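Local structure of actin-related protein 8 (Homo sapiens, 4FO0) at residues G280-V283 and S284-F287. The protein binds ATP with low basal ATPase activity, does not polymerise, and serves as a proposed core subunit of the chromatin-remodelling INO80 complex. Numbering follows the deposited sequence.
Sequences GSDV and SRCF. With ATP (adenosine-5'-triphosphate), chain C.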
loop_
_atom_site.group_PDB
_atom_site.type_symbol
_atom_site.label_atom_id
_atom_site.label_comp_id
_atom_site.label_asym_id
_atom_site.label_seq_id
_atom_site.Cartn_x
_atom_site.Cartn_y
_atom_site.Cartn_z
ATOM N N GLY A 280 -0.709 -2.242 5.575
ATOM C CA GLY A 280 -1.977 -2.937 5.716
ATOM C C GLY A 280 -1.891 -4.447 5.881
ATOM O O GLY A 280 -2.693 -5.046 6.594
ATOM N N SER A 281 -0.924 -5.066 5.222
ATOM C CA SER A 281 -0.864 -6.515 5.175
ATOM C C SER A 281 -0.496 -7.049 6.547
ATOM O O SER A 281 -1.081 -8.026 7.013
ATOM C CB SER A 281 0.133 -7.003 4.109
ATOM O OG SER A 281 1.466 -6.631 4.445
ATOM N N ASP A 282 0.468 -6.397 7.192
ATOM C CA ASP A 282 0.839 -6.729 8.571
ATOM C C ASP A 282 -0.333 -6.646 9.535
ATOM O O ASP A 282 -0.509 -7.516 10.386
ATOM C CB ASP A 282 1.968 -5.832 9.041
ATOM C CG ASP A 282 3.154 -5.875 8.106
ATOM O OD1 ASP A 282 3.925 -6.860 8.192
ATOM O OD2 ASP A 282 3.304 -4.937 7.283
ATOM N N VAL A 283 -1.148 -5.611 9.393
ATOM C CA VAL A 283 -2.398 -5.544 10.134
ATOM C C VAL A 283 -3.319 -6.726 9.833
ATOM O O VAL A 283 -3.961 -7.269 10.724
ATOM C CB VAL A 283 -3.155 -4.280 9.794
ATOM C CG1 VAL A 283 -4.485 -4.248 10.561
ATOM C CG2 VAL A 283 -2.306 -3.086 10.114
ATOM N N SER A 284 -3.407 -7.098 8.565
ATOM C CA SER A 284 -4.259 -8.203 8.175
ATOM C C SER A 284 -3.807 -9.489 8.866
ATOM O O SER A 284 -4.622 -10.278 9.300
ATOM C CB SER A 284 -4.260 -8.390 6.654
ATOM O OG SER A 284 -5.020 -7.369 6.028
ATOM N N ARG A 285 -2.503 -9.699 8.962
ATOM C CA ARG A 285 -1.986 -10.941 9.511
ATOM C C ARG A 285 -2.236 -10.918 11.013
ATOM O O ARG A 285 -2.680 -11.901 11.608
ATOM C CB ARG A 285 -0.496 -11.066 9.199
ATOM C CG ARG A 285 0.180 -12.307 9.769
ATOM C CD ARG A 285 1.669 -12.034 10.050
ATOM N NE ARG A 285 2.240 -11.212 8.989
ATOM C CZ ARG A 285 2.837 -10.035 9.147
ATOM N NH1 ARG A 285 2.997 -9.486 10.348
ATOM N NH2 ARG A 285 3.290 -9.408 8.074
ATOM N N CYS A 286 -1.978 -9.764 11.612
ATOM C CA CYS A 286 -2.189 -9.571 13.035
ATOM C C CYS A 286 -3.649 -9.846 13.424
ATOM O O CYS A 286 -3.930 -10.626 14.350
ATOM C CB CYS A 286 -1.774 -8.152 13.413
ATOM S SG CYS A 286 -1.985 -7.710 15.139
ATOM N N PHE A 287 -4.567 -9.205 12.706
ATOM C CA PHE A 287 -5.993 -9.436 12.891
ATOM C C PHE A 287 -6.358 -10.921 12.785
ATOM O O PHE A 287 -7.155 -11.436 13.559
ATOM C CB PHE A 287 -6.799 -8.632 11.877
ATOM C CG PHE A 287 -8.269 -8.604 12.174
ATOM C CD1 PHE A 287 -8.725 -8.300 13.455
ATOM C CD2 PHE A 287 -9.196 -8.867 11.182
ATOM C CE1 PHE A 287 -10.081 -8.272 13.743
ATOM C CE2 PHE A 287 -10.558 -8.835 11.457
ATOM C CZ PHE A 287 -11.002 -8.536 12.742
HETATM P PG ATP C . 2.666 -0.171 -0.916
HETATM O O1G ATP C . 2.329 1.294 -0.949
HETATM O O2G ATP C . 3.625 -0.636 -1.985
HETATM O O3G ATP C . 2.985 -0.735 0.452
HETATM P PB ATP C . 0.124 -0.399 -2.305
HETATM O O1B ATP C . -0.254 -1.639 -3.069
HETATM O O2B ATP C . 0.405 0.939 -2.973
HETATM O O3B ATP C . 1.288 -0.885 -1.308
HETATM P PA ATP C . -2.370 0.581 -1.325
HETATM O O1A ATP C . -3.107 -0.052 -2.476
HETATM O O2A ATP C . -2.189 2.074 -1.221
HETATM O O3A ATP C . -0.978 -0.185 -1.157
HETATM O "O5'" ATP C . -3.092 0.089 0.011
HETATM C "C5'" ATP C . -3.346 -1.301 0.139
HETATM C "C4'" ATP C . -3.768 -1.575 1.562
HETATM O "O4'" ATP C . -4.923 -0.792 1.823
HETATM C "C3'" ATP C . -4.161 -3.024 1.794
HETATM O "O3'" ATP C . -3.505 -3.519 2.966
HETATM C "C2'" ATP C . -5.653 -2.970 2.013
HETATM O "O2'" ATP C . -6.119 -3.966 2.911
HETATM C "C1'" ATP C . -5.796 -1.593 2.610
HETATM N N9 ATP C . -7.197 -1.150 2.579
HETATM C C8 ATP C . -7.928 -0.903 1.482
HETATM N N7 ATP C . -9.183 -0.525 1.821
HETATM C C5 ATP C . -9.257 -0.526 3.157
HETATM C C6 ATP C . -10.299 -0.238 4.154
HETATM N N6 ATP C . -11.534 0.149 3.745
HETATM N N1 ATP C . -9.966 -0.369 5.466
HETATM C C2 ATP C . -8.739 -0.755 5.866
HETATM N N3 ATP C . -7.744 -1.044 5.001
HETATM C C4 ATP C . -7.942 -0.946 3.660
HETATM O O HOH W 1 3.074 -8.827 5.333
#
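Asp282 and Arg285 form an i to i+3 salt bridge within the first turns of helix 280-293. The two side chains lie alongside each other and point the same way. Arg285 NH2 donates to Asp282 OD1 at 2.6 Å. The oxygen lies close to the guanidinium plane, but the arginine meets it from above the carboxylate, and the two planes are 71° apart. The arginine chain bends at its third torsion (chi3 -39°), which turns the guanidinium back over Asp282. Asp282 OD1 also pairs with Arg63, Asp282 OD2 accepts from Gly279 N at the helix start, and Arg285 NE donates to Leu61 O. The carboxylate is held at both oxygens.

The tightly packed side faces helix 306-319, where Val283 touches Lys316, Phe287 touches Phe319 and Ser284 OG bonds to Gln313. Behind it the backbone bonds run regularly, with Phe287 N to Val283 O at 2.8 Å. The side of Ser281 and Arg285 is hydrated. One water donates to Ser281 OG at 2.9 Å and takes a weak bond from Arg285 NH2. With a leucine in place of Arg285, Asp282 would probably lose one of its two arginine partners, and the NE donor to Leu61 O would go too.

The helix start lines the ATP pocket of the actin fold: Gly280 CA lies 3.2 Å from ATP O3', where a side chain would clash. Ser281 OG bonds to the backbone O of Asp255, whose carboxylate OD1 is itself hydrogen-bonded to ATP. Helix 280-293 follows strand 274-276 of the sheet that also holds strand 247-253, which leads into Asp255.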